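Putative efflux transporter (Bacteroides eggerthii, PDB 4L8J) is probably a periplasmic adaptor of the HlyD family that couples an inner-membrane transporter to an outer-membrane channel in an efflux pump. Local coordinates at residues A13-Q18 / K254-P259; S17-L22 / D246-I251; T272-V277 / R285-Y290; L22-G27 / N240-S245. One frame throughout, in Å; residues are numbered along the deposited sequence.

Contact 1: residues A13-Q18 / K254-P259; sequences ATVSSQ and KLMNVP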
loop_
_atom_site.group_PDB
_atom_site.type_symbol
_atom_site.label_atom_id
_atom_site.label_comp_id
_atom_site.label_asym_id
_atom_site.label_seq_id
_atom_site.Cartn_x
_atom_site.Cartn_y
_atom_site.Cartn_z
ATOM N N ALA A 13 -3.297 -9.363 -22.102
ATOM C CA ALA A 13 -2.454 -9.780 -20.987
ATOM C C ALA A 13 -3.090 -10.958 -20.339
ATOM O O ALA A 13 -4.306 -11.166 -20.483
ATOM C CB ALA A 13 -2.292 -8.646 -19.980
ATOM N N THR A 14 -2.280 -11.738 -19.615
ATOM C CA THR A 14 -2.733 -12.892 -18.853
ATOM C C THR A 14 -3.074 -12.420 -17.435
ATOM O O THR A 14 -2.302 -11.651 -16.874
ATOM C CB THR A 14 -1.607 -13.940 -18.848
ATOM O OG1 THR A 14 -1.075 -14.064 -20.173
ATOM C CG2 THR A 14 -2.054 -15.288 -18.302
ATOM N N VAL A 15 -4.186 -12.881 -16.862
ATOM C CA VAL A 15 -4.579 -12.567 -15.470
ATOM C C VAL A 15 -3.547 -13.290 -14.556
ATOM O O VAL A 15 -3.264 -14.471 -14.778
ATOM C CB VAL A 15 -6.037 -13.010 -15.179
ATOM C CG1 VAL A 15 -6.414 -12.784 -13.710
ATOM C CG2 VAL A 15 -7.026 -12.291 -16.098
ATOM N N SER A 16 -2.965 -12.576 -13.587
ATOM C CA SER A 16 -1.971 -13.167 -12.692
ATOM C C SER A 16 -2.417 -13.036 -11.227
ATOM O O SER A 16 -3.115 -12.089 -10.850
ATOM C CB SER A 16 -0.589 -12.543 -12.919
ATOM O OG SER A 16 -0.543 -11.167 -12.561
ATOM N N SER A 17 -2.076 -14.046 -10.427
ATOM C CA SER A 17 -2.368 -14.063 -9.001
ATOM C C SER A 17 -1.443 -13.040 -8.339
ATOM O O SER A 17 -0.261 -13.005 -8.657
ATOM C CB SER A 17 -2.145 -15.462 -8.438
ATOM O OG SER A 17 -2.479 -15.473 -7.064
ATOM N N GLN A 18 -1.977 -12.174 -7.483
ATOM C CA GLN A 18 -1.176 -11.108 -6.859
ATOM C C GLN A 18 0.179 -11.568 -6.282
ATOM O O GLN A 18 1.210 -10.944 -6.559
ATOM C CB GLN A 18 -1.998 -10.441 -5.738
ATOM C CG GLN A 18 -1.222 -9.410 -4.937
ATOM C CD GLN A 18 -1.987 -8.975 -3.721
ATOM O OE1 GLN A 18 -2.747 -9.742 -3.105
ATOM N NE2 GLN A 18 -1.824 -7.713 -3.376
ATOM N N LYS A 254 -7.854 -14.342 -2.377
ATOM C CA LYS A 254 -6.891 -14.185 -3.466
ATOM C C LYS A 254 -7.316 -13.066 -4.434
ATOM O O LYS A 254 -8.470 -13.023 -4.856
ATOM C CB LYS A 254 -6.716 -15.503 -4.237
ATOM C CG LYS A 254 -6.479 -16.739 -3.368
ATOM C CD LYS A 254 -5.179 -16.713 -2.591
ATOM C CE LYS A 254 -5.037 -17.950 -1.718
ATOM N NZ LYS A 254 -3.799 -17.891 -0.878
ATOM N N LEU A 255 -6.392 -12.133 -4.705
ATOM C CA LEU A 255 -6.594 -11.017 -5.608
ATOM C C LEU A 255 -5.845 -11.273 -6.914
ATOM O O LEU A 255 -4.751 -11.832 -6.877
ATOM C CB LEU A 255 -6.151 -9.687 -4.984
ATOM C CG LEU A 255 -6.797 -9.292 -3.636
ATOM C CD1 LEU A 255 -6.349 -7.945 -3.243
ATOM C CD2 LEU A 255 -8.315 -9.320 -3.700
HETATM N N MSE A 256 -6.439 -10.839 -8.057
HETATM C CA MSE A 256 -5.862 -10.975 -9.404
HETATM C C MSE A 256 -5.390 -9.635 -9.893
HETATM O O MSE A 256 -6.016 -8.611 -9.578
HETATM C CB MSE A 256 -6.899 -11.530 -10.416
HETATM C CG MSE A 256 -7.560 -12.848 -10.015
HETATM SE SE MSE A 256 -6.276 -14.306 -10.090
HETATM C CE MSE A 256 -6.561 -15.011 -8.222
ATOM N N ASN A 257 -4.296 -9.624 -10.658
ATOM C CA ASN A 257 -3.800 -8.423 -11.310
ATOM C C ASN A 257 -4.331 -8.323 -12.715
ATOM O O ASN A 257 -4.223 -9.295 -13.493
ATOM C CB ASN A 257 -2.270 -8.410 -11.449
ATOM C CG ASN A 257 -1.474 -8.364 -10.191
ATOM O OD1 ASN A 257 -1.654 -7.471 -9.371
ATOM N ND2 ASN A 257 -0.450 -9.225 -10.118
ATOM N N VAL A 258 -4.797 -7.120 -13.076
ATOM C CA VAL A 258 -5.123 -6.772 -14.455
ATOM C C VAL A 258 -4.682 -5.333 -14.691
ATOM O O VAL A 258 -4.884 -4.512 -13.792
ATOM C CB VAL A 258 -6.602 -6.974 -14.914
ATOM C CG1 VAL A 258 -7.045 -8.424 -14.811
ATOM C CG2 VAL A 258 -7.575 -6.037 -14.208
ATOM N N PRO A 259 -4.186 -4.954 -15.891
ATOM C CA PRO A 259 -3.901 -3.527 -16.137
ATOM C C PRO A 259 -5.174 -2.686 -16.027
ATOM O O PRO A 259 -6.284 -3.169 -16.302
ATOM C CB PRO A 259 -3.378 -3.521 -17.584
ATOM C CG PRO A 259 -2.763 -4.900 -17.754
ATOM C CD PRO A 259 -3.808 -5.773 -17.056
HETATM O O HOH W 1 -2.703 -9.243 -16.043
HETATM O O HOH W 2 -3.907 -12.200 -3.240
#
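The pairing of Ser16 with Asn257 and of Ser17 with Met256 forms a short two-stranded antiparallel sheet that brings an N-terminal strand against one from the last third of the chain, as in the membrane-proximal domain of HlyD-type adaptors. Ser16 and Asn257 are the hydrogen-bonded pair: Asn257 N donates to Ser16 O over 2.7 Å, nearly straight at 171°. Their side chains share one face of the sheet. OG of Ser16, placed between the backbone N and the carbonyl carbon (chi1 66°), accepts from Asn257 ND2 at 3.1 Å, lying in the plane of that amide. An alanine in place of Asn257 would probably leave the Ser16 hydroxyl without its amide donor and free to turn. At the break in the strand, Val15 and the selenomethionine Met256 cross at about a right angle, with Val15 CG1 3.6 Å from Met256 CB, while CG2 of the same valine runs beside Val258. Pairing is less regular here: a water gives its two protons to Thr14 O and Asn257 O. Ala13 and residues 256-259 also pair with a strand of the second subunit, so the sheet continues across the interface. At the far end Gln18 N binds Leu255 O at 2.9 Å. The extended Gln18 side chain lies alongside that of Leu255, and a second water spans the two residues, donating to Gln18 OE1 at 2.7 Å and accepting from Leu255 N at 2.9 Å.

Contact 2: residues S17-L22 / D246-I251; sequences SQSVIL and DIAPFI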
loop_
_atom_site.group_PDB
_atom_site.type_symbol
_atom_site.label_atom_id
_atom_site.label_comp_id
_atom_site.label_asym_id
_atom_site.label_seq_id
_atom_site.Cartn_x
_atom_site.Cartn_y
_atom_site.Cartn_z
ATOM N N SER A 17 -2.076 -14.046 -10.427
ATOM C CA SER A 17 -2.368 -14.063 -9.001
ATOM C C SER A 17 -1.443 -13.040 -8.339
ATOM O O SER A 17 -0.261 -13.005 -8.657
ATOM C CB SER A 17 -2.145 -15.462 -8.438
ATOM O OG SER A 17 -2.479 -15.473 -7.064
ATOM N N GLN A 18 -1.977 -12.174 -7.483
ATOM C CA GLN A 18 -1.176 -11.108 -6.859
ATOM C C GLN A 18 0.179 -11.568 -6.282
ATOM O O GLN A 18 1.210 -10.944 -6.559
ATOM C CB GLN A 18 -1.998 -10.441 -5.738
ATOM C CG GLN A 18 -1.222 -9.410 -4.937
ATOM C CD GLN A 18 -1.987 -8.975 -3.721
ATOM O OE1 GLN A 18 -2.747 -9.742 -3.105
ATOM N NE2 GLN A 18 -1.824 -7.713 -3.376
ATOM N N SER A 19 0.178 -12.642 -5.484
ATOM C CA SER A 19 1.380 -13.032 -4.751
ATOM C C SER A 19 2.211 -14.161 -5.380
ATOM O O SER A 19 3.162 -14.623 -4.735
ATOM C CB SER A 19 0.995 -13.439 -3.326
ATOM O OG SER A 19 0.178 -14.595 -3.362
ATOM N N VAL A 20 1.834 -14.641 -6.564
ATOM C CA VAL A 20 2.582 -15.699 -7.244
ATOM C C VAL A 20 3.653 -15.018 -8.103
ATOM O O VAL A 20 3.331 -14.246 -8.999
ATOM C CB VAL A 20 1.662 -16.660 -8.065
ATOM C CG1 VAL A 20 2.482 -17.634 -8.926
ATOM C CG2 VAL A 20 0.736 -17.440 -7.137
ATOM N N ILE A 21 4.925 -15.272 -7.797
ATOM C CA ILE A 21 6.052 -14.735 -8.547
ATOM C C ILE A 21 6.475 -15.749 -9.598
ATOM O O ILE A 21 6.645 -16.921 -9.290
ATOM C CB ILE A 21 7.235 -14.344 -7.623
ATOM C CG1 ILE A 21 6.803 -13.439 -6.436
ATOM C CG2 ILE A 21 8.437 -13.752 -8.442
ATOM C CD1 ILE A 21 6.171 -12.075 -6.802
ATOM N N LEU A 22 6.636 -15.296 -10.842
ATOM C CA LEU A 22 7.059 -16.145 -11.951
ATOM C C LEU A 22 8.408 -15.679 -12.469
ATOM O O LEU A 22 8.612 -14.473 -12.614
ATOM C CB LEU A 22 6.028 -16.094 -13.089
ATOM C CG LEU A 22 4.564 -16.398 -12.753
ATOM C CD1 LEU A 22 3.686 -16.102 -13.970
ATOM C CD2 LEU A 22 4.375 -17.849 -12.358
ATOM N N ASP A 246 4.522 -19.019 -4.752
ATOM C CA ASP A 246 3.558 -18.191 -4.036
ATOM C C ASP A 246 4.269 -17.685 -2.782
ATOM O O ASP A 246 4.532 -18.463 -1.877
ATOM C CB ASP A 246 2.243 -18.931 -3.728
ATOM C CG ASP A 246 1.136 -18.022 -3.194
ATOM O OD1 ASP A 246 1.449 -16.904 -2.736
ATOM O OD2 ASP A 246 -0.035 -18.442 -3.212
ATOM N N ILE A 247 4.651 -16.401 -2.764
ATOM C CA ILE A 247 5.360 -15.824 -1.624
ATOM C C ILE A 247 4.411 -15.354 -0.494
ATOM O O ILE A 247 4.892 -14.874 0.524
ATOM C CB ILE A 247 6.332 -14.694 -2.031
ATOM C CG1 ILE A 247 5.594 -13.480 -2.652
ATOM C CG2 ILE A 247 7.474 -15.234 -2.929
ATOM C CD1 ILE A 247 6.522 -12.242 -2.664
ATOM N N ALA A 248 3.086 -15.459 -0.669
ATOM C CA ALA A 248 2.120 -15.087 0.400
ATOM C C ALA A 248 0.949 -16.068 0.394
ATOM O O ALA A 248 -0.179 -15.685 0.083
ATOM C CB ALA A 248 1.627 -13.654 0.216
ATOM N N PRO A 249 1.205 -17.363 0.669
ATOM C CA PRO A 249 0.115 -18.359 0.586
ATOM C C PRO A 249 -0.980 -18.167 1.643
ATOM O O PRO A 249 -2.109 -18.584 1.422
ATOM C CB PRO A 249 0.844 -19.704 0.770
ATOM C CG PRO A 249 2.073 -19.357 1.595
ATOM C CD PRO A 249 2.493 -17.997 1.058
ATOM N N PHE A 250 -0.663 -17.485 2.730
ATOM C CA PHE A 250 -1.538 -17.187 3.861
ATOM C C PHE A 250 -2.722 -16.278 3.489
ATOM O O PHE A 250 -3.678 -16.220 4.272
ATOM C CB PHE A 250 -0.734 -16.514 4.989
ATOM C CG PHE A 250 0.154 -15.360 4.561
ATOM C CD1 PHE A 250 -0.349 -14.062 4.471
ATOM C CD2 PHE A 250 1.498 -15.569 4.254
ATOM C CE1 PHE A 250 0.466 -13.006 4.052
ATOM C CE2 PHE A 250 2.324 -14.502 3.878
ATOM C CZ PHE A 250 1.804 -13.233 3.763
ATOM N N ILE A 251 -2.648 -15.528 2.346
ATOM C CA ILE A 251 -3.710 -14.581 1.939
ATOM C C ILE A 251 -5.027 -15.336 1.816
ATOM O O ILE A 251 -5.079 -16.348 1.126
ATOM C CB ILE A 251 -3.358 -13.793 0.650
ATOM C CG1 ILE A 251 -2.267 -12.743 0.948
ATOM C CG2 ILE A 251 -4.626 -13.124 0.002
ATOM C CD1 ILE A 251 -1.720 -12.073 -0.355
HETATM O O HOH W 3 -1.825 -16.420 -2.140
#
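Ser19 and Asp246 meet hydroxyl to carboxylate where strand 20-29 begins beside the end of strand 238-246, and the arrangement is a compact example of one oxygen serving two turns of chain. OG of Ser19 donates to Asp246 OD1 at 2.7 Å, coming from above the carboxylate plane. From the opposite face the backbone N of Ala248 reaches the same OD1 at 3.0 Å, which makes an Asx turn. The carboxylate arrives there because Asp246 CG stands anti to the backbone N (chi1 -170°). The Val20 side chain crosses that of Asp246 at about a right angle, Val20 CG2 4.0 Å from Asp246 CG. One water donates to Asp246 OD2, Ser19 OG and Ala248 O, tying the other oxygen into the same cluster. Replacing Asp246 by an alanine would probably rob the Ser19 hydroxyl and the Ala248 amide of their common acceptor and let the turn loosen. Ala248 CB flanks the polar group, 3.6 Å from Ser19 CB. Separately, the Ile251 and Gln18 side chains cross at about a right angle, Ile251 CD1 nearest Gln18 OE1. Beyond Ser19, whose carbonyl O accepts from Ile247 N at 3.0 Å, the side chains of Ile21 and Ile247 cross obliquely, Ile21 CG1 4.0 Å from Ile247 CD1. Both isoleucines pack on Leu178 of helix 176-180, at the surface end of the barrel strands 20-29 and 238-246.

Contact 3: residues T272-V277 / R285-Y290; sequences TYVWIV and REVTVY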
loop_
_atom_site.group_PDB
_atom_site.type_symbol
_atom_site.label_atom_id
_atom_site.label_comp_id
_atom_site.label_asym_id
_atom_site.label_seq_id
_atom_site.Cartn_x
_atom_site.Cartn_y
_atom_site.Cartn_z
ATOM N N THR A 272 -18.144 -2.856 -13.252
ATOM C CA THR A 272 -16.866 -2.860 -13.976
ATOM C C THR A 272 -16.732 -4.163 -14.731
ATOM O O THR A 272 -17.123 -5.213 -14.238
ATOM C CB THR A 272 -15.689 -2.601 -13.042
ATOM O OG1 THR A 272 -15.716 -3.549 -11.966
ATOM C CG2 THR A 272 -15.676 -1.157 -12.521
ATOM N N TYR A 273 -16.169 -4.080 -15.935
ATOM C CA TYR A 273 -15.998 -5.209 -16.841
ATOM C C TYR A 273 -14.621 -5.265 -17.445
ATOM O O TYR A 273 -13.892 -4.275 -17.453
ATOM C CB TYR A 273 -17.029 -5.106 -18.009
ATOM C CG TYR A 273 -18.465 -4.975 -17.557
ATOM C CD1 TYR A 273 -19.248 -6.102 -17.315
ATOM C CD2 TYR A 273 -19.035 -3.723 -17.335
ATOM C CE1 TYR A 273 -20.560 -5.987 -16.855
ATOM C CE2 TYR A 273 -20.343 -3.597 -16.871
ATOM C CZ TYR A 273 -21.112 -4.731 -16.661
ATOM O OH TYR A 273 -22.407 -4.597 -16.217
ATOM N N VAL A 274 -14.316 -6.432 -18.032
ATOM C CA VAL A 274 -13.168 -6.715 -18.889
ATOM C C VAL A 274 -13.675 -7.488 -20.120
ATOM O O VAL A 274 -14.762 -8.082 -20.077
ATOM C CB VAL A 274 -12.003 -7.509 -18.206
ATOM C CG1 VAL A 274 -11.361 -6.726 -17.063
ATOM C CG2 VAL A 274 -12.457 -8.905 -17.773
ATOM N N TRP A 275 -12.838 -7.568 -21.154
ATOM C CA TRP A 275 -13.078 -8.440 -22.307
ATOM C C TRP A 275 -12.205 -9.655 -22.113
ATOM O O TRP A 275 -10.984 -9.507 -22.059
ATOM C CB TRP A 275 -12.737 -7.758 -23.649
ATOM C CG TRP A 275 -13.646 -6.655 -24.093
ATOM C CD1 TRP A 275 -13.314 -5.342 -24.277
ATOM C CD2 TRP A 275 -15.021 -6.783 -24.483
ATOM N NE1 TRP A 275 -14.398 -4.641 -24.755
ATOM C CE2 TRP A 275 -15.465 -5.500 -24.877
ATOM C CE3 TRP A 275 -15.914 -7.871 -24.573
ATOM C CZ2 TRP A 275 -16.774 -5.267 -25.336
ATOM C CZ3 TRP A 275 -17.204 -7.641 -25.026
ATOM C CH2 TRP A 275 -17.633 -6.344 -25.367
ATOM N N ILE A 276 -12.808 -10.831 -21.968
ATOM C CA ILE A 276 -12.108 -12.106 -21.887
ATOM C C ILE A 276 -11.888 -12.611 -23.327
ATOM O O ILE A 276 -12.834 -12.648 -24.112
ATOM C CB ILE A 276 -12.895 -13.143 -21.009
ATOM C CG1 ILE A 276 -12.803 -12.799 -19.498
ATOM C CG2 ILE A 276 -12.407 -14.638 -21.256
ATOM C CD1 ILE A 276 -11.428 -13.031 -18.886
ATOM N N VAL A 277 -10.660 -13.018 -23.648
ATOM C CA VAL A 277 -10.299 -13.569 -24.947
ATOM C C VAL A 277 -10.285 -15.093 -24.845
ATOM O O VAL A 277 -9.457 -15.654 -24.136
ATOM C CB VAL A 277 -8.938 -13.036 -25.445
ATOM C CG1 VAL A 277 -8.585 -13.623 -26.816
ATOM C CG2 VAL A 277 -8.940 -11.517 -25.487
ATOM N N ARG A 285 -17.004 -9.706 -19.324
ATOM C CA ARG A 285 -16.948 -10.334 -18.023
ATOM C C ARG A 285 -16.986 -9.275 -16.927
ATOM O O ARG A 285 -16.120 -8.392 -16.880
ATOM C CB ARG A 285 -15.675 -11.201 -17.938
ATOM C CG ARG A 285 -15.403 -11.817 -16.570
ATOM C CD ARG A 285 -16.176 -13.106 -16.307
ATOM N NE ARG A 285 -15.756 -14.192 -17.198
ATOM C CZ ARG A 285 -14.634 -14.892 -17.078
ATOM N NH1 ARG A 285 -13.794 -14.652 -16.074
ATOM N NH2 ARG A 285 -14.346 -15.848 -17.954
ATOM N N GLU A 286 -17.991 -9.367 -16.035
ATOM C CA GLU A 286 -18.086 -8.447 -14.914
ATOM C C GLU A 286 -17.060 -8.842 -13.850
ATOM O O GLU A 286 -16.880 -10.029 -13.542
ATOM C CB GLU A 286 -19.500 -8.404 -14.318
ATOM C CG GLU A 286 -19.586 -7.322 -13.261
ATOM C CD GLU A 286 -20.887 -7.181 -12.504
ATOM O OE1 GLU A 286 -21.825 -7.969 -12.759
ATOM O OE2 GLU A 286 -20.964 -6.274 -11.645
ATOM N N VAL A 287 -16.360 -7.835 -13.341
ATOM C CA VAL A 287 -15.312 -7.994 -12.331
ATOM C C VAL A 287 -15.610 -7.040 -11.148
ATOM O O VAL A 287 -16.341 -6.055 -11.311
ATOM C CB VAL A 287 -13.886 -7.744 -12.923
ATOM C CG1 VAL A 287 -13.551 -8.739 -14.042
ATOM C CG2 VAL A 287 -13.699 -6.295 -13.411
ATOM N N THR A 288 -15.035 -7.352 -9.975
ATOM C CA THR A 288 -15.090 -6.519 -8.786
ATOM C C THR A 288 -13.676 -6.059 -8.549
ATOM O O THR A 288 -12.777 -6.876 -8.360
ATOM C CB THR A 288 -15.711 -7.235 -7.562
ATOM O OG1 THR A 288 -16.994 -7.719 -7.910
ATOM C CG2 THR A 288 -15.848 -6.297 -6.334
ATOM N N VAL A 289 -13.474 -4.746 -8.598
ATOM C CA VAL A 289 -12.192 -4.126 -8.321
ATOM C C VAL A 289 -12.039 -4.100 -6.796
ATOM O O VAL A 289 -12.975 -3.706 -6.090
ATOM C CB VAL A 289 -12.055 -2.718 -8.976
ATOM C CG1 VAL A 289 -10.722 -2.055 -8.604
ATOM C CG2 VAL A 289 -12.189 -2.804 -10.487
ATOM N N TYR A 290 -10.892 -4.557 -6.289
ATOM C CA TYR A 290 -10.632 -4.547 -4.858
ATOM C C TYR A 290 -10.665 -3.120 -4.308
ATOM O O TYR A 290 -9.942 -2.232 -4.790
ATOM C CB TYR A 290 -9.284 -5.210 -4.500
ATOM C CG TYR A 290 -8.976 -5.098 -3.021
ATOM C CD1 TYR A 290 -9.641 -5.890 -2.088
ATOM C CD2 TYR A 290 -8.113 -4.114 -2.540
ATOM C CE1 TYR A 290 -9.406 -5.752 -0.721
ATOM C CE2 TYR A 290 -7.910 -3.933 -1.173
ATOM C CZ TYR A 290 -8.532 -4.778 -0.269
ATOM O OH TYR A 290 -8.310 -4.632 1.075
HETATM O O HOH W 4 -15.699 -2.972 -9.161
HETATM O O HOH W 5 -18.808 -4.814 -11.184
#
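Ile276 and Arg285 make the close-packed end of this beta hairpin, while Thr272 and Glu286 mark its watery one. Ile276 CG1 sits 3.7 Å above the centre of the Arg285 guanidinium and 3.6 Å from Arg285 CB, because the arginine chain folds back at chi2 and chi3 (83° and 66°) over the isoleucine. The flat group is further fixed by Glu308 of the second subunit in a salt bridge and by Gly303 O of that subunit. Next along, Val274 and Arg285 exchange two backbone bonds of 2.9 Å, Val274 N to Arg285 O and Arg285 N to Val274 O, and Val274 CG2 touches Val287 CG1 at 3.9 Å, the two valines crossing at about a right angle. Toward the other end the grip is partly through water. Thr272 OG1 donates to Val287 O at 2.7 Å from well above the carbonyl plane; one water links OG1 to Val289 N, and another joins Thr272 N, Val287 O and Glu286 OE2. Beyond the hairpin, Tyr273 bonds through its backbone to Phe264 of strand 264-266, and Thr288 and Val289 pair with a strand of the second subunit.

Contact 4: residues L22-G27 / N240-S245; sequences LKDFSG and NIRLAS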
loop_
_atom_site.group_PDB
_atom_site.type_symbol
_atom_site.label_atom_id
_atom_site.label_comp_id
_atom_site.label_asym_id
_atom_site.label_seq_id
_atom_site.Cartn_x
_atom_site.Cartn_y
_atom_site.Cartn_z
ATOM N N LEU A 22 6.636 -15.296 -10.842
ATOM C CA LEU A 22 7.059 -16.145 -11.951
ATOM C C LEU A 22 8.408 -15.679 -12.469
ATOM O O LEU A 22 8.612 -14.473 -12.614
ATOM C CB LEU A 22 6.028 -16.094 -13.089
ATOM C CG LEU A 22 4.564 -16.398 -12.753
ATOM C CD1 LEU A 22 3.686 -16.102 -13.970
ATOM C CD2 LEU A 22 4.375 -17.849 -12.358
ATOM N N LYS A 23 9.344 -16.619 -12.705
ATOM C CA LYS A 23 10.654 -16.329 -13.274
ATOM C C LYS A 23 10.986 -17.359 -14.293
ATOM O O LYS A 23 10.719 -18.544 -14.075
ATOM C CB LYS A 23 11.780 -16.275 -12.201
ATOM C CG LYS A 23 11.601 -15.202 -11.128
ATOM C CD LYS A 23 11.881 -13.776 -11.654
ATOM C CE LYS A 23 11.554 -12.759 -10.582
ATOM N NZ LYS A 23 11.666 -11.373 -11.081
ATOM N N ASP A 24 11.625 -16.927 -15.380
ATOM C CA ASP A 24 12.068 -17.804 -16.447
ATOM C C ASP A 24 13.583 -17.852 -16.450
ATOM O O ASP A 24 14.243 -16.821 -16.321
ATOM C CB ASP A 24 11.524 -17.355 -17.797
ATOM C CG ASP A 24 10.024 -17.530 -17.936
ATOM O OD1 ASP A 24 9.539 -18.663 -17.752
ATOM O OD2 ASP A 24 9.351 -16.551 -18.234
ATOM N N PHE A 25 14.120 -19.060 -16.564
ATOM C CA PHE A 25 15.559 -19.316 -16.632
ATOM C C PHE A 25 15.849 -20.198 -17.795
ATOM O O PHE A 25 15.024 -21.039 -18.150
ATOM C CB PHE A 25 16.079 -19.988 -15.334
ATOM C CG PHE A 25 15.696 -19.241 -14.078
ATOM C CD1 PHE A 25 16.357 -18.069 -13.717
ATOM C CD2 PHE A 25 14.664 -19.696 -13.265
ATOM C CE1 PHE A 25 15.973 -17.356 -12.586
ATOM C CE2 PHE A 25 14.304 -19.001 -12.116
ATOM C CZ PHE A 25 14.972 -17.843 -11.772
ATOM N N SER A 26 17.020 -19.993 -18.408
ATOM C CA SER A 26 17.573 -20.825 -19.457
ATOM C C SER A 26 18.419 -21.894 -18.788
ATOM O O SER A 26 19.204 -21.606 -17.884
ATOM C CB SER A 26 18.403 -20.004 -20.448
ATOM O OG SER A 26 17.566 -19.065 -21.095
ATOM N N GLY A 27 18.237 -23.113 -19.244
ATOM C CA GLY A 27 18.931 -24.275 -18.736
ATOM C C GLY A 27 19.352 -25.210 -19.834
ATOM O O GLY A 27 19.080 -24.980 -21.023
ATOM N N ASN A 240 13.664 -23.719 -21.438
ATOM C CA ASN A 240 13.235 -22.674 -20.535
ATOM C C ASN A 240 12.709 -23.339 -19.293
ATOM O O ASN A 240 12.027 -24.355 -19.386
ATOM C CB ASN A 240 12.172 -21.749 -21.164
ATOM C CG ASN A 240 11.739 -20.640 -20.225
ATOM O OD1 ASN A 240 12.459 -19.665 -20.034
ATOM N ND2 ASN A 240 10.622 -20.819 -19.506
ATOM N N ILE A 241 13.063 -22.799 -18.126
ATOM C CA ILE A 241 12.551 -23.273 -16.828
ATOM C C ILE A 241 11.719 -22.166 -16.250
ATOM O O ILE A 241 12.230 -21.078 -15.973
ATOM C CB ILE A 241 13.616 -23.767 -15.820
ATOM C CG1 ILE A 241 14.530 -24.831 -16.474
ATOM C CG2 ILE A 241 12.944 -24.335 -14.550
ATOM C CD1 ILE A 241 15.785 -24.298 -16.998
ATOM N N ARG A 242 10.443 -22.441 -16.049
ATOM C CA ARG A 242 9.544 -21.470 -15.419
ATOM C C ARG A 242 9.420 -21.856 -13.947
ATOM O O ARG A 242 8.988 -22.967 -13.640
ATOM C CB ARG A 242 8.173 -21.454 -16.151
ATOM C CG ARG A 242 6.960 -20.876 -15.388
ATOM C CD ARG A 242 6.949 -19.382 -15.161
ATOM N NE ARG A 242 7.167 -18.567 -16.366
ATOM C CZ ARG A 242 6.214 -18.044 -17.134
ATOM N NH1 ARG A 242 4.936 -18.305 -16.889
ATOM N NH2 ARG A 242 6.532 -17.263 -18.155
ATOM N N LEU A 243 9.895 -20.988 -13.050
ATOM C CA LEU A 243 9.777 -21.154 -11.598
ATOM C C LEU A 243 8.563 -20.356 -11.131
ATOM O O LEU A 243 8.504 -19.173 -11.451
ATOM C CB LEU A 243 11.063 -20.658 -10.876
ATOM C CG LEU A 243 11.008 -20.520 -9.323
ATOM C CD1 LEU A 243 11.001 -21.863 -8.649
ATOM C CD2 LEU A 243 12.197 -19.707 -8.802
ATOM N N ALA A 244 7.599 -20.984 -10.413
ATOM C CA ALA A 244 6.398 -20.309 -9.851
ATOM C C ALA A 244 6.383 -20.482 -8.345
ATOM O O ALA A 244 6.425 -21.616 -7.832
ATOM C CB ALA A 244 5.104 -20.847 -10.449
ATOM N N SER A 245 6.422 -19.347 -7.639
ATOM C CA SER A 245 6.479 -19.346 -6.193
ATOM C C SER A 245 5.399 -18.447 -5.596
ATOM O O SER A 245 5.413 -17.236 -5.838
ATOM C CB SER A 245 7.852 -18.855 -5.714
ATOM O OG SER A 245 8.939 -19.568 -6.279
#
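Leu22, Ile241 and Phe25 lose the most surface where these two antiparallel strands meet, and each does so differently. Leu22 works on the outer face: its CD2 lies 3.6 Å from Ala244 CB, while its CB lies over one face of the Arg242 guanidinium. With its edge the arginine grips Asp24 side-on through NE and NH2, one to each oxygen. Arg242 NE reaches Asp24 OD1 at 2.7 Å from above the carboxylate plane; NH2 takes the syn lone pair of Asp24 OD2 at 2.9 Å. From the opposite face of that plane Asn240 ND2 adds a bond of 3.0 Å to Asp24 OD1, so the salt bridge and an amide hold one oxygen between them. The strands are neighbours in a closed six-stranded antiparallel barrel, the beta-barrel domain of HlyD-family adaptors, strand 166-171 flanking the first and strand 185-190 the second. On its inner face Phe25 turns its ring so that CE2 presents an edge to Leu243 CB at 3.8 Å, and Val171, Pro172 and Tyr175 add to its packing. Phe25 and Ile241 form a hydrogen-bonded pair, Ile241 N to Phe25 O measuring 2.6 Å, with the return bond from Phe25 N to Ile241 O. The end of the Ile241 chain leans toward the partner strand, its chi2 of 97° lying away from a staggered value, and its CD1 settles 3.5 Å from Gly27 N, where the glycine has no side chain in the way.

Contact 2 is a surface contact, whereas contacts 1, 3 and 4 are partly buried. Contact 4, nearest the chain's centre, and contact 2 hold the same barrel strands, 20-29 and 238-246; they share Leu22, and Ile21 N probably bonds to Ser245 O between them. Contact 1 joins strands 8-17 and 256-259, which adjoin those barrel strands along the chain, and touches contact 3 where Leu255 meets Tyr290. Chemistry follows place: contact 4 couples apolar inward packing with an outward salt bridge, contact 2 relies on a carboxylate, a hydroxyl and water, and contacts 1 and 3 mix backbone bonds with bridging waters and sheets that continue into the second subunit.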